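Local structure of M157 (Murid herpesvirus 1, 2NYK) at residues T22-V27 / V41-P46; E26-R31 / R96-Y101; P64-T69 / K161-S166. The protein serves as a viral MHC class I-like ligand for Ly49 receptors on mouse natural killer cells. The protein carries 1 engineered substitution. One frame throughout, in Å; residues are numbered along the deposited sequence.

Contact 1 (T22-V27 / V41-P46)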
ATOM      1  N   THR A  22      -8.554   6.309  -1.062  1.00 22.45           N
ATOM      2  CA  THR A  22      -8.490   5.420  -2.216  1.00 21.86           C
ATOM      3  C   THR A  22      -8.153   4.016  -1.729  1.00 22.33           C
ATOM      4  O   THR A  22      -7.552   3.833  -0.652  1.00 20.71           O
ATOM      5  CB  THR A  22      -7.415   5.884  -3.261  1.00 22.30           C
ATOM      6  OG1 THR A  22      -6.098   5.603  -2.761  1.00 23.09           O
ATOM      7  CG2 THR A  22      -7.526   7.393  -3.542  1.00 21.43           C
ATOM      8  N   MET A  23      -8.590   3.030  -2.507  1.00 21.70           N
ATOM      9  CA  MET A  23      -8.282   1.641  -2.275  1.00 22.54           C
ATOM     10  C   MET A  23      -7.868   1.052  -3.611  1.00 22.75           C
ATOM     11  O   MET A  23      -8.470   1.372  -4.666  1.00 21.47           O
ATOM     12  CB  MET A  23      -9.487   0.900  -1.693  1.00 23.94           C
ATOM     13  CG  MET A  23      -9.179  -0.530  -1.220  1.00 28.39           C
ATOM     14  SD  MET A  23     -10.425  -1.206  -0.032  1.00 36.05           S
ATOM     15  CE  MET A  23     -11.016   0.298   0.724  1.00 29.11           C
ATOM     16  N   GLU A  24      -6.821   0.224  -3.578  1.00 20.47           N
ATOM     17  CA  GLU A  24      -6.292  -0.373  -4.798  1.00 20.52           C
ATOM     18  C   GLU A  24      -6.382  -1.857  -4.626  1.00 21.37           C
ATOM     19  O   GLU A  24      -5.814  -2.413  -3.679  1.00 21.32           O
ATOM     20  CB  GLU A  24      -4.848   0.074  -5.030  1.00 20.50           C
ATOM     21  CG  GLU A  24      -4.637   1.638  -5.176  1.00 19.93           C
ATOM     22  CD  GLU A  24      -4.730   2.426  -3.861  1.00 23.73           C
ATOM     23  OE1 GLU A  24      -4.215   1.977  -2.821  1.00 25.37           O
ATOM     24  OE2 GLU A  24      -5.333   3.516  -3.858  1.00 25.39           O
ATOM     25  N   PHE A  25      -7.114  -2.502  -5.524  1.00 21.92           N
ATOM     26  CA  PHE A  25      -7.291  -3.946  -5.505  1.00 22.04           C
ATOM     27  C   PHE A  25      -6.474  -4.492  -6.647  1.00 23.32           C
ATOM     28  O   PHE A  25      -6.623  -4.026  -7.794  1.00 24.10           O
ATOM     29  CB  PHE A  25      -8.765  -4.304  -5.751  1.00 22.98           C
ATOM     30  CG  PHE A  25      -9.720  -3.695  -4.783  1.00 23.15           C
ATOM     31  CD1 PHE A  25     -10.035  -4.352  -3.592  1.00 24.30           C
ATOM     32  CD2 PHE A  25     -10.326  -2.463  -5.066  1.00 23.86           C
ATOM     33  CE1 PHE A  25     -10.932  -3.795  -2.690  1.00 24.32           C
ATOM     34  CE2 PHE A  25     -11.213  -1.894  -4.195  1.00 23.50           C
ATOM     35  CZ  PHE A  25     -11.547  -2.566  -3.004  1.00 26.07           C
ATOM     36  N   GLU A  26      -5.595  -5.455  -6.372  1.00 22.20           N
ATOM     37  CA  GLU A  26      -4.758  -5.975  -7.436  1.00 23.19           C
ATOM     38  C   GLU A  26      -4.702  -7.500  -7.421  1.00 22.83           C
ATOM     39  O   GLU A  26      -4.589  -8.114  -6.361  1.00 22.01           O
ATOM     40  CB  GLU A  26      -3.349  -5.390  -7.315  1.00 23.55           C
ATOM     41  CG  GLU A  26      -2.360  -5.910  -8.355  1.00 29.13           C
ATOM     42  CD  GLU A  26      -1.098  -5.057  -8.399  1.00 33.00           C
ATOM     43  OE1 GLU A  26      -0.098  -5.493  -8.985  1.00 39.27           O
ATOM     44  OE2 GLU A  26      -1.100  -3.949  -7.847  1.00 38.57           O
ATOM     45  N   VAL A  27      -4.763  -8.115  -8.597  1.00 22.80           N
ATOM     46  CA  VAL A  27      -4.647  -9.558  -8.690  1.00 24.55           C
ATOM     47  C   VAL A  27      -3.710  -9.903  -9.831  1.00 26.48           C
ATOM     48  O   VAL A  27      -3.819  -9.346 -10.924  1.00 26.06           O
ATOM     49  CB  VAL A  27      -6.018 -10.265  -8.934  1.00 24.34           C
ATOM     50  CG1 VAL A  27      -5.827 -11.775  -9.058  1.00 26.04           C
ATOM     51  CG2 VAL A  27      -6.989  -9.958  -7.802  1.00 24.65           C
ATOM     52  N   VAL A  41      -4.304   0.918   0.441  1.00 22.02           N
ATOM     53  CA  VAL A  41      -5.172   2.057   0.605  1.00 23.10           C
ATOM     54  C   VAL A  41      -4.320   3.281   0.420  1.00 22.92           C
ATOM     55  O   VAL A  41      -3.129   3.255   0.727  1.00 23.19           O
ATOM     56  CB  VAL A  41      -5.855   2.122   1.989  1.00 23.10           C
ATOM     57  CG1 VAL A  41      -6.733   0.880   2.233  1.00 22.51           C
ATOM     58  CG2 VAL A  41      -4.805   2.272   3.091  1.00 22.51           C
ATOM     59  N   ASP A  42      -4.951   4.333  -0.080  1.00 22.62           N
ATOM     60  CA  ASP A  42      -4.309   5.628  -0.299  1.00 24.41           C
ATOM     61  C   ASP A  42      -3.029   5.553  -1.104  1.00 24.38           C
ATOM     62  O   ASP A  42      -2.061   6.263  -0.827  1.00 25.28           O
ATOM     63  CB  ASP A  42      -4.114   6.367   1.030  1.00 25.21           C
ATOM     64  CG  ASP A  42      -5.385   7.029   1.482  1.00 25.53           C
ATOM     65  OD1 ASP A  42      -6.275   7.168   0.619  1.00 26.24           O
ATOM     66  OD2 ASP A  42      -5.510   7.418   2.660  1.00 27.94           O
ATOM     67  N   ASN A  43      -3.051   4.681  -2.110  1.00 24.42           N
ATOM     68  CA  ASN A  43      -1.905   4.460  -3.010  1.00 25.20           C
ATOM     69  C   ASN A  43      -0.594   4.120  -2.263  1.00 24.25           C
ATOM     70  O   ASN A  43       0.499   4.490  -2.701  1.00 23.90           O
ATOM     71  CB  ASN A  43      -1.754   5.656  -3.966  1.00 27.02           C
ATOM     72  CG  ASN A  43      -0.953   5.319  -5.211  1.00 31.24           C
ATOM     73  OD1 ASN A  43      -1.024   4.197  -5.754  1.00 36.31           O
ATOM     74  ND2 ASN A  43      -0.179   6.284  -5.669  1.00 35.28           N
ATOM     75  N   GLY A  44      -0.708   3.400  -1.138  1.00 22.88           N
ATOM     76  CA  GLY A  44       0.472   3.022  -0.353  1.00 21.62           C
ATOM     77  C   GLY A  44       0.805   1.566  -0.553  1.00 21.88           C
ATOM     78  O   GLY A  44       0.346   0.954  -1.507  1.00 19.68           O
ATOM     79  N   ARG A  45       1.581   0.988   0.362  1.00 22.36           N
ATOM     80  CA  ARG A  45       1.935  -0.430   0.266  1.00 22.17           C
ATOM     81  C   ARG A  45       0.717  -1.271   0.619  1.00 20.59           C
ATOM     82  O   ARG A  45      -0.219  -0.771   1.228  1.00 20.85           O
ATOM     83  CB  ARG A  45       3.063  -0.774   1.261  1.00 23.30           C
ATOM     84  CG  ARG A  45       4.110   0.331   1.481  1.00 27.65           C
ATOM     85  CD  ARG A  45       5.001   0.621   0.267  1.00 31.40           C
ATOM     86  NE  ARG A  45       5.730  -0.567  -0.201  1.00 34.97           N
ATOM     87  CZ  ARG A  45       6.916  -1.007   0.248  1.00 38.25           C
ATOM     88  NH1 ARG A  45       7.596  -0.386   1.222  1.00 36.66           N
ATOM     89  NH2 ARG A  45       7.432  -2.113  -0.293  1.00 38.40           N
ATOM     90  N   PRO A  46       0.703  -2.544   0.208  1.00 20.28           N
ATOM     91  CA  PRO A  46      -0.419  -3.386   0.552  1.00 21.35           C
ATOM     92  C   PRO A  46      -0.579  -3.611   2.046  1.00 20.74           C
ATOM     93  O   PRO A  46       0.401  -3.761   2.789  1.00 21.33           O
ATOM     94  CB  PRO A  46      -0.107  -4.709  -0.151  1.00 21.02           C
ATOM     95  CG  PRO A  46       0.758  -4.287  -1.351  1.00 22.11           C
ATOM     96  CD  PRO A  46       1.643  -3.224  -0.712  1.00 21.89           C
TER
HETATM   97  O   HOH W   1      -1.239   1.024  -3.921  1.00 37.56           O

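Contact 2 (E26-R31 / R96-Y101)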
ATOM      1  N   GLU A  26      -5.595  -5.455  -6.372  1.00 22.20           N
ATOM      2  CA  GLU A  26      -4.758  -5.975  -7.436  1.00 23.19           C
ATOM      3  C   GLU A  26      -4.702  -7.500  -7.421  1.00 22.83           C
ATOM      4  O   GLU A  26      -4.589  -8.114  -6.361  1.00 22.01           O
ATOM      5  CB  GLU A  26      -3.349  -5.390  -7.315  1.00 23.55           C
ATOM      6  CG  GLU A  26      -2.360  -5.910  -8.355  1.00 29.13           C
ATOM      7  CD  GLU A  26      -1.098  -5.057  -8.399  1.00 33.00           C
ATOM      8  OE1 GLU A  26      -0.098  -5.493  -8.985  1.00 39.27           O
ATOM      9  OE2 GLU A  26      -1.100  -3.949  -7.847  1.00 38.57           O
ATOM     10  N   VAL A  27      -4.763  -8.115  -8.597  1.00 22.80           N
ATOM     11  CA  VAL A  27      -4.647  -9.558  -8.690  1.00 24.55           C
ATOM     12  C   VAL A  27      -3.710  -9.903  -9.831  1.00 26.48           C
ATOM     13  O   VAL A  27      -3.819  -9.346 -10.924  1.00 26.06           O
ATOM     14  CB  VAL A  27      -6.018 -10.265  -8.934  1.00 24.34           C
ATOM     15  CG1 VAL A  27      -5.827 -11.775  -9.058  1.00 26.04           C
ATOM     16  CG2 VAL A  27      -6.989  -9.958  -7.802  1.00 24.65           C
ATOM     17  N   THR A  28      -2.787 -10.820  -9.549  1.00 27.90           N
ATOM     18  CA  THR A  28      -1.849 -11.318 -10.535  1.00 30.63           C
ATOM     19  C   THR A  28      -2.011 -12.830 -10.636  1.00 32.10           C
ATOM     20  O   THR A  28      -2.087 -13.526  -9.618  1.00 31.78           O
ATOM     21  CB  THR A  28      -0.398 -10.963 -10.158  1.00 31.53           C
ATOM     22  OG1 THR A  28      -0.268  -9.537 -10.079  1.00 32.64           O
ATOM     23  CG2 THR A  28       0.561 -11.496 -11.193  1.00 32.43           C
ATOM     24  N   VAL A  29      -2.120 -13.319 -11.865  1.00 33.99           N
ATOM     25  CA  VAL A  29      -2.175 -14.749 -12.143  1.00 36.49           C
ATOM     26  C   VAL A  29      -1.048 -15.093 -13.136  1.00 38.18           C
ATOM     27  O   VAL A  29      -0.873 -14.411 -14.142  1.00 37.34           O
ATOM     28  CB  VAL A  29      -3.562 -15.141 -12.710  1.00 36.36           C
ATOM     29  CG1 VAL A  29      -3.529 -16.518 -13.322  1.00 37.75           C
ATOM     30  CG2 VAL A  29      -4.629 -15.082 -11.619  1.00 36.12           C
ATOM     31  N   THR A  30      -0.271 -16.128 -12.831  1.00 40.55           N
ATOM     32  CA  THR A  30       0.833 -16.548 -13.711  1.00 43.15           C
ATOM     33  C   THR A  30       0.633 -17.997 -14.130  1.00 44.10           C
ATOM     34  O   THR A  30       0.094 -18.790 -13.361  1.00 44.51           O
ATOM     35  CB  THR A  30       2.231 -16.391 -13.034  1.00 43.36           C
ATOM     36  OG1 THR A  30       2.366 -15.082 -12.472  1.00 44.28           O
ATOM     37  CG2 THR A  30       3.372 -16.611 -14.036  1.00 44.47           C
ATOM     38  N   ARG A  31       1.044 -18.325 -15.359  1.00 45.58           N
ATOM     39  CA  ARG A  31       1.136 -19.729 -15.815  1.00 46.82           C
ATOM     40  C   ARG A  31       2.144 -20.484 -14.956  1.00 47.22           C
ATOM     41  O   ARG A  31       3.326 -20.099 -14.884  1.00 47.56           O
ATOM     42  CB  ARG A  31       1.561 -19.801 -17.289  1.00 46.94           C
ATOM     43  CG  ARG A  31       0.522 -19.292 -18.269  1.00 47.96           C
ATOM     44  CD  ARG A  31      -0.288 -20.438 -18.906  1.00 49.66           C
ATOM     45  NE  ARG A  31      -1.320 -19.918 -19.808  1.00 49.62           N
ATOM     46  CZ  ARG A  31      -1.083 -19.112 -20.846  1.00 49.56           C
ATOM     47  NH1 ARG A  31       0.158 -18.713 -21.119  1.00 50.41           N
ATOM     48  NH2 ARG A  31      -2.086 -18.689 -21.602  1.00 48.47           N
ATOM     49  N   ARG A  96       1.740 -14.374 -17.851  1.00 42.40           N
ATOM     50  CA  ARG A  96       1.083 -13.791 -16.692  1.00 40.71           C
ATOM     51  C   ARG A  96       0.108 -12.672 -17.044  1.00 37.99           C
ATOM     52  O   ARG A  96       0.203 -12.037 -18.095  1.00 36.68           O
ATOM     53  CB  ARG A  96       2.117 -13.304 -15.668  1.00 41.53           C
ATOM     54  CG  ARG A  96       3.114 -12.306 -16.221  1.00 45.01           C
ATOM     55  CD  ARG A  96       4.503 -12.474 -15.565  1.00 50.90           C
ATOM     56  NE  ARG A  96       4.439 -12.561 -14.100  1.00 55.06           N
ATOM     57  CZ  ARG A  96       4.027 -11.577 -13.299  1.00 57.06           C
ATOM     58  NH1 ARG A  96       3.620 -10.418 -13.807  1.00 57.95           N
ATOM     59  NH2 ARG A  96       4.014 -11.758 -11.982  1.00 58.24           N
ATOM     60  N   ILE A  97      -0.836 -12.435 -16.143  1.00 35.42           N
ATOM     61  CA  ILE A  97      -1.781 -11.334 -16.313  1.00 33.69           C
ATOM     62  C   ILE A  97      -2.061 -10.694 -14.953  1.00 32.23           C
ATOM     63  O   ILE A  97      -2.199 -11.382 -13.941  1.00 30.84           O
ATOM     64  CB  ILE A  97      -3.099 -11.796 -16.975  1.00 34.03           C
ATOM     65  CG1 ILE A  97      -4.032 -10.609 -17.227  1.00 34.88           C
ATOM     66  CG2 ILE A  97      -3.792 -12.863 -16.116  1.00 34.96           C
ATOM     67  CD1 ILE A  97      -5.211 -10.933 -18.104  1.00 38.48           C
ATOM     68  N   CYS A  98      -2.126  -9.375 -14.949  1.00 30.08           N
ATOM     69  CA  CYS A  98      -2.430  -8.650 -13.739  1.00 29.67           C
ATOM     70  C   CYS A  98      -3.552  -7.652 -13.999  1.00 27.51           C
ATOM     71  O   CYS A  98      -3.629  -7.053 -15.078  1.00 25.06           O
ATOM     72  CB  CYS A  98      -1.167  -7.960 -13.229  1.00 29.64           C
ATOM     73  SG  CYS A  98      -1.408  -7.049 -11.704  1.00 38.13           S
ATOM     74  N   VAL A  99      -4.432  -7.496 -13.007  1.00 25.63           N
ATOM     75  CA  VAL A  99      -5.469  -6.469 -13.051  1.00 24.67           C
ATOM     76  C   VAL A  99      -5.370  -5.619 -11.788  1.00 23.38           C
ATOM     77  O   VAL A  99      -5.125  -6.152 -10.707  1.00 22.78           O
ATOM     78  CB  VAL A  99      -6.892  -7.062 -13.244  1.00 25.01           C
ATOM     79  CG1 VAL A  99      -7.285  -8.020 -12.070  1.00 26.55           C
ATOM     80  CG2 VAL A  99      -7.934  -5.962 -13.407  1.00 26.55           C
ATOM     81  N   ARG A 100      -5.553  -4.306 -11.934  1.00 21.38           N
ATOM     82  CA  ARG A 100      -5.523  -3.386 -10.800  1.00 22.02           C
ATOM     83  C   ARG A 100      -6.664  -2.372 -10.854  1.00 20.67           C
ATOM     84  O   ARG A 100      -6.793  -1.648 -11.833  1.00 19.17           O
ATOM     85  CB  ARG A 100      -4.185  -2.631 -10.779  1.00 21.75           C
ATOM     86  CG  ARG A 100      -4.000  -1.675  -9.585  1.00 25.45           C
ATOM     87  CD  ARG A 100      -2.664  -0.891  -9.765  1.00 29.54           C
ATOM     88  NE  ARG A 100      -2.440   0.110  -8.710  1.00 36.57           N
ATOM     89  CZ  ARG A 100      -2.095  -0.174  -7.447  1.00 40.17           C
ATOM     90  NH1 ARG A 100      -1.939  -1.431  -7.048  1.00 42.47           N
ATOM     91  NH2 ARG A 100      -1.916   0.801  -6.565  1.00 40.49           N
ATOM     92  N   TYR A 101      -7.478  -2.324  -9.800  1.00 19.83           N
ATOM     93  CA  TYR A 101      -8.542  -1.328  -9.698  1.00 20.98           C
ATOM     94  C   TYR A 101      -8.062  -0.306  -8.696  1.00 21.51           C
ATOM     95  O   TYR A 101      -7.858  -0.631  -7.518  1.00 22.81           O
ATOM     96  CB  TYR A 101      -9.844  -1.947  -9.205  1.00 20.50           C
ATOM     97  CG  TYR A 101     -10.603  -2.749 -10.254  1.00 22.32           C
ATOM     98  CD1 TYR A 101     -10.113  -3.967 -10.724  1.00 23.93           C
ATOM     99  CD2 TYR A 101     -11.798  -2.263 -10.791  1.00 24.83           C
ATOM    100  CE1 TYR A 101     -10.795  -4.695 -11.707  1.00 25.34           C
ATOM    101  CE2 TYR A 101     -12.497  -2.991 -11.776  1.00 25.80           C
ATOM    102  CZ  TYR A 101     -11.985  -4.193 -12.212  1.00 28.26           C
ATOM    103  OH  TYR A 101     -12.662  -4.911 -13.176  1.00 33.39           O
TER

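Contact 3 (P64-T69 / K161-S166)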
ATOM      1  N   PRO A  64      -9.483  -4.211   9.208  1.00 30.50           N
ATOM      2  CA  PRO A  64     -10.656  -4.998   9.550  1.00 31.48           C
ATOM      3  C   PRO A  64     -10.441  -6.451   9.125  1.00 33.01           C
ATOM      4  O   PRO A  64      -9.608  -6.728   8.255  1.00 32.14           O
ATOM      5  CB  PRO A  64     -11.769  -4.347   8.716  1.00 31.22           C
ATOM      6  CG  PRO A  64     -11.062  -3.761   7.544  1.00 30.02           C
ATOM      7  CD  PRO A  64      -9.772  -3.234   8.131  1.00 30.20           C
ATOM      8  N   ASP A  65     -11.155  -7.382   9.735  1.00 35.42           N
ATOM      9  CA  ASP A  65     -11.011  -8.764   9.281  1.00 37.96           C
ATOM     10  C   ASP A  65     -11.632  -8.884   7.898  1.00 38.10           C
ATOM     11  O   ASP A  65     -12.669  -8.293   7.629  1.00 38.29           O
ATOM     12  CB  ASP A  65     -11.659  -9.754  10.246  1.00 39.38           C
ATOM     13  CG  ASP A  65     -11.469 -11.199   9.798  1.00 43.21           C
ATOM     14  OD1 ASP A  65     -10.294 -11.616   9.632  1.00 47.70           O
ATOM     15  OD2 ASP A  65     -12.487 -11.899   9.584  1.00 47.47           O
ATOM     16  N   VAL A  66     -10.975  -9.620   7.010  1.00 38.91           N
ATOM     17  CA  VAL A  66     -11.520  -9.876   5.678  1.00 39.07           C
ATOM     18  C   VAL A  66     -11.749 -11.378   5.535  1.00 39.45           C
ATOM     19  O   VAL A  66     -10.800 -12.155   5.309  1.00 39.99           O
ATOM     20  CB  VAL A  66     -10.611  -9.299   4.538  1.00 39.71           C
ATOM     21  CG1 VAL A  66     -11.250  -9.527   3.159  1.00 39.54           C
ATOM     22  CG2 VAL A  66     -10.333  -7.797   4.767  1.00 38.16           C
ATOM     23  N   SER A  67     -13.008 -11.783   5.699  1.00 38.85           N
ATOM     24  CA  SER A  67     -13.386 -13.188   5.561  1.00 38.06           C
ATOM     25  C   SER A  67     -13.668 -13.511   4.106  1.00 37.21           C
ATOM     26  O   SER A  67     -13.727 -12.608   3.264  1.00 37.03           O
ATOM     27  CB  SER A  67     -14.625 -13.497   6.404  1.00 38.53           C
ATOM     28  OG  SER A  67     -15.764 -12.803   5.908  1.00 39.81           O
ATOM     29  N   SER A  68     -13.889 -14.798   3.832  1.00 35.32           N
ATOM     30  CA  SER A  68     -14.157 -15.287   2.496  1.00 34.36           C
ATOM     31  C   SER A  68     -15.470 -14.754   1.901  1.00 32.93           C
ATOM     32  O   SER A  68     -15.723 -14.921   0.704  1.00 33.38           O
ATOM     33  CB  SER A  68     -14.155 -16.823   2.483  1.00 34.33           C
ATOM     34  OG  SER A  68     -15.223 -17.305   3.271  1.00 37.10           O
ATOM     35  N   THR A  69     -16.298 -14.113   2.715  1.00 31.24           N
ATOM     36  CA  THR A  69     -17.566 -13.588   2.205  1.00 30.34           C
ATOM     37  C   THR A  69     -17.656 -12.063   2.169  1.00 30.03           C
ATOM     38  O   THR A  69     -18.657 -11.505   1.687  1.00 30.50           O
ATOM     39  CB  THR A  69     -18.766 -14.145   2.989  1.00 30.36           C
ATOM     40  OG1 THR A  69     -18.693 -13.680   4.338  1.00 29.32           O
ATOM     41  CG2 THR A  69     -18.797 -15.682   2.950  1.00 29.05           C
ATOM     42  N   LYS A 161     -16.278   1.816   3.005  1.00 22.69           N
ATOM     43  CA  LYS A 161     -15.883   2.997   3.774  1.00 22.83           C
ATOM     44  C   LYS A 161     -16.099   2.795   5.265  1.00 23.35           C
ATOM     45  O   LYS A 161     -15.220   3.095   6.069  1.00 22.45           O
ATOM     46  CB  LYS A 161     -16.643   4.234   3.280  1.00 22.23           C
ATOM     47  CG  LYS A 161     -16.311   4.641   1.835  1.00 22.89           C
ATOM     48  CD  LYS A 161     -16.784   6.063   1.509  1.00 22.13           C
ATOM     49  CE  LYS A 161     -15.760   7.122   1.954  1.00 22.05           C
ATOM     50  NZ  LYS A 161     -16.348   8.493   1.787  1.00 20.69           N
ATOM     51  N   ASN A 162     -17.242   2.224   5.630  1.00 24.33           N
ATOM     52  CA  ASN A 162     -17.538   1.942   7.043  1.00 25.77           C
ATOM     53  C   ASN A 162     -16.512   0.986   7.657  1.00 25.51           C
ATOM     54  O   ASN A 162     -16.030   1.195   8.765  1.00 25.18           O
ATOM     55  CB  ASN A 162     -18.965   1.406   7.213  1.00 25.33           C
ATOM     56  CG  ASN A 162     -19.270   0.983   8.650  1.00 28.27           C
ATOM     57  OD1 ASN A 162     -19.195  -0.200   8.983  1.00 28.65           O
ATOM     58  ND2 ASN A 162     -19.610   1.951   9.500  1.00 24.86           N
ATOM     59  N   ARG A 163     -16.164  -0.042   6.893  1.00 26.52           N
ATOM     60  CA  ARG A 163     -15.185  -1.055   7.310  1.00 26.52           C
ATOM     61  C   ARG A 163     -13.755  -0.524   7.420  1.00 26.48           C
ATOM     62  O   ARG A 163     -13.008  -0.932   8.324  1.00 27.59           O
ATOM     63  CB  ARG A 163     -15.203  -2.236   6.332  1.00 26.75           C
ATOM     64  CG  ARG A 163     -16.329  -3.176   6.541  1.00 29.26           C
ATOM     65  CD  ARG A 163     -16.582  -4.095   5.316  1.00 33.06           C
ATOM     66  NE  ARG A 163     -15.428  -4.917   4.958  1.00 32.81           N
ATOM     67  CZ  ARG A 163     -14.795  -5.730   5.797  1.00 37.29           C
ATOM     68  NH1 ARG A 163     -15.188  -5.837   7.063  1.00 38.13           N
ATOM     69  NH2 ARG A 163     -13.757  -6.442   5.374  1.00 38.58           N
ATOM     70  N   TRP A 164     -13.378   0.387   6.521  1.00 25.13           N
ATOM     71  CA  TRP A 164     -11.977   0.822   6.397  1.00 25.85           C
ATOM     72  C   TRP A 164     -11.615   2.203   6.918  1.00 26.07           C
ATOM     73  O   TRP A 164     -10.438   2.474   7.151  1.00 26.23           O
ATOM     74  CB  TRP A 164     -11.521   0.710   4.935  1.00 24.79           C
ATOM     75  CG  TRP A 164     -11.368  -0.743   4.541  1.00 25.27           C
ATOM     76  CD1 TRP A 164     -12.339  -1.586   4.057  1.00 22.17           C
ATOM     77  CD2 TRP A 164     -10.168  -1.503   4.607  1.00 23.11           C
ATOM     78  NE1 TRP A 164     -11.805  -2.830   3.823  1.00 22.33           N
ATOM     79  CE2 TRP A 164     -10.470  -2.802   4.165  1.00 24.49           C
ATOM     80  CE3 TRP A 164      -8.854  -1.203   4.999  1.00 25.78           C
ATOM     81  CZ2 TRP A 164      -9.497  -3.810   4.094  1.00 25.20           C
ATOM     82  CZ3 TRP A 164      -7.906  -2.204   4.954  1.00 24.93           C
ATOM     83  CH2 TRP A 164      -8.229  -3.488   4.505  1.00 23.69           C
ATOM     84  N   ARG A 165     -12.597   3.084   7.083  1.00 26.32           N
ATOM     85  CA  ARG A 165     -12.305   4.456   7.474  1.00 27.17           C
ATOM     86  C   ARG A 165     -11.328   4.570   8.652  1.00 27.61           C
ATOM     87  O   ARG A 165     -10.329   5.244   8.548  1.00 28.60           O
ATOM     88  CB  ARG A 165     -13.583   5.234   7.794  1.00 26.79           C
ATOM     89  CG  ARG A 165     -13.274   6.576   8.396  1.00 26.16           C
ATOM     90  CD  ARG A 165     -14.487   7.494   8.421  1.00 26.80           C
ATOM     91  NE  ARG A 165     -15.562   7.016   9.287  1.00 29.03           N
ATOM     92  CZ  ARG A 165     -15.578   7.117  10.619  1.00 31.93           C
ATOM     93  NH1 ARG A 165     -14.559   7.663  11.265  1.00 30.85           N
ATOM     94  NH2 ARG A 165     -16.636   6.684  11.306  1.00 32.38           N
ATOM     95  N   SER A 166     -11.646   3.927   9.770  1.00 28.23           N
ATOM     96  CA  SER A 166     -10.805   3.993  10.958  1.00 29.51           C
ATOM     97  C   SER A 166      -9.371   3.514  10.667  1.00 27.98           C
ATOM     98  O   SER A 166      -8.417   4.126  11.107  1.00 28.31           O
ATOM     99  CB  SER A 166     -11.432   3.153  12.075  1.00 30.02           C
ATOM    100  OG  SER A 166     -10.562   3.079  13.193  1.00 36.58           O
TER

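Contact 1 (T22-V27 / V41-P46)
Glu24 reaches across to the turn at Asn43 with its carboxylate, while Met23, its neighbour on strand 22-27, lies with Val41 on the other face of the sheet. The glutamate chain is bent at chi2 (75°), which swings its end toward the turn. There both oxygens approach one backbone N-H: Asn43 N is 3.0 Å from Glu24 OE1 and 3.1 Å from Glu24 OE2, two weak, angled bonds that share a single proton. Asp42 and Asn43 both have left-handed backbone angles, which aspartate and asparagine tolerate well. They form the corners of a turn roughly of type I', closed by Gly44 N to Val41 O at 3.1 Å and linking strands 35-41 and 46-51 of the MHC-like platform sheet. A water donates to Gly44 O and, weakly, to Glu24 OE1.

Asp42 grips the backbone of Thr22 twice. Its OD1 takes the Thr22 N-H at 3.0 Å, nearly along the C-O axis of the carboxylate, and its N gives to Thr22 O at 2.7 Å. The threonine hydroxyl lies over the Asp42 backbone, with OG1 3.0 Å from Asp42 CA. Met23 and Val41 form a non-hydrogen-bonded antiparallel pair whose apolar side chains meet loosely, Met23 CG to Val41 CG1 4.5 Å.

Met23 and Val41 turn to helix 157-173, while Glu24, from the strand, and Asp42, in the turn, each take up backbone N-H groups. Asp42 OD1 and Glu24 OE2 stand 5.9 Å apart; those N-H groups would be expected to ease any repulsion, and Arg100, bridged to Glu26, may add to this.

Contact 2 (E26-R31 / R96-Y101)
Ile97 O receives two groups from the facing strand: the N-H of Val29, 2.8 Å from N to O with an N-H...O angle of 175°, and the weaker CA-H of Thr28, 3.4 Å from CA to O. Val29 returns the bond through its own O to Ile97 N, and Val27 and Val99 form the same reciprocal pair two residues along. Strands 26-30 and 96-101 run antiparallel, 171° between their directions. As in any extended strand, successive side chains alternate between the faces.

Polar and charged groups occupy one face. Glu26, extended with CG anti to its backbone N, carries OE2 to Arg100 NH1 at 2.8 Å. The salt bridge is made at the guanidinium edge, and the two planes stand 86° apart; the N-H points well off the oxygen, and the hydrogen bond is weak. Cys98 SG faces Thr28 OG1 directly across, at 3.2 Å, and Glu26 OE1 on the diagonal, at 3.4 Å. Arg96 folds back at chi2 and chi3. It runs alongside Thr30, and its end crosses to Thr28, NH2 coming within 3.6 Å of Thr28 CG2.

On the opposite face the branched chains of Val27, Val29, Ile97 and Val99 suit both a strand and an apolar interior, with Val29 CB 4.1 Å from Ile97 CG2. These are central strands of the MHC class I-like platform sheet, and helix 71-90 lies over this face, placing Leu76 on Val27 and Leu87 on Val29. At the other edge of each strand, 35-41 pairs with 26-30 through Thr38 and Lys36, and 109-118 pairs with 96-101 through Thr117 and Tyr115.

Contact 3 (P64-T69 / K161-S166)
With chi1 of -79° in Arg163 and -71° in Trp164, each CG stands anti to its own carbonyl carbon, and both side chains reach from helix 157-173 to the loop at Pro64. The contact belongs to the MHC class I-like platform, where this helix lies over the sheet and residues 64-69 lead into the other long helix, 71-90.

Trp164 offers a broad flat surface, and the compact proline ring lies over one face of it. Pro64 CD is 3.7 Å from the centroid of the six-membered ring, almost on its normal, a CH-pi contact, while Pro64 CG rests 3.6 Å from Trp164 CE2. Val66 CG2 adds a methyl 4.1 Å from Trp164 CZ2.

Arg163 bends at chi3 and turns its guanidinium edge to the loop. NH2 donates to Asp65 O at 3.1 Å; the bond is straight (167°), and the oxygen lies in the guanidinium plane. An arginine suits the place because its several N-H groups serve different partners at once: Glu72 OE2, on helix 71-90, forms a salt bridge with Arg163 NE and also accepts a hydrogen bond from Trp164 NE1.

Contacts 1 and 2 share Glu26 and Val27 on strand 21-30, and their centres lie 14 Å apart. They meet where Phe25 O approaches Tyr101 N at 2.8 Å, a probable hydrogen bond, and where Arg100 NH2 packs 3.2 Å from Glu24 CG. The centre of contact 3 is also 14 Å from that of contact 1, on the helix side of the sheet: Trp164 CG touches Met23 CE at 4.0 Å, and Trp164 CE3 touches Val41 CG1 at 4.1 Å. Contacts 2 and 3 do not touch, with nearest atoms about 11 Å apart. A glycan fucose lies about 12 Å from the Asp42 side chain of contact 1, so the sugar does not take part in the packing there.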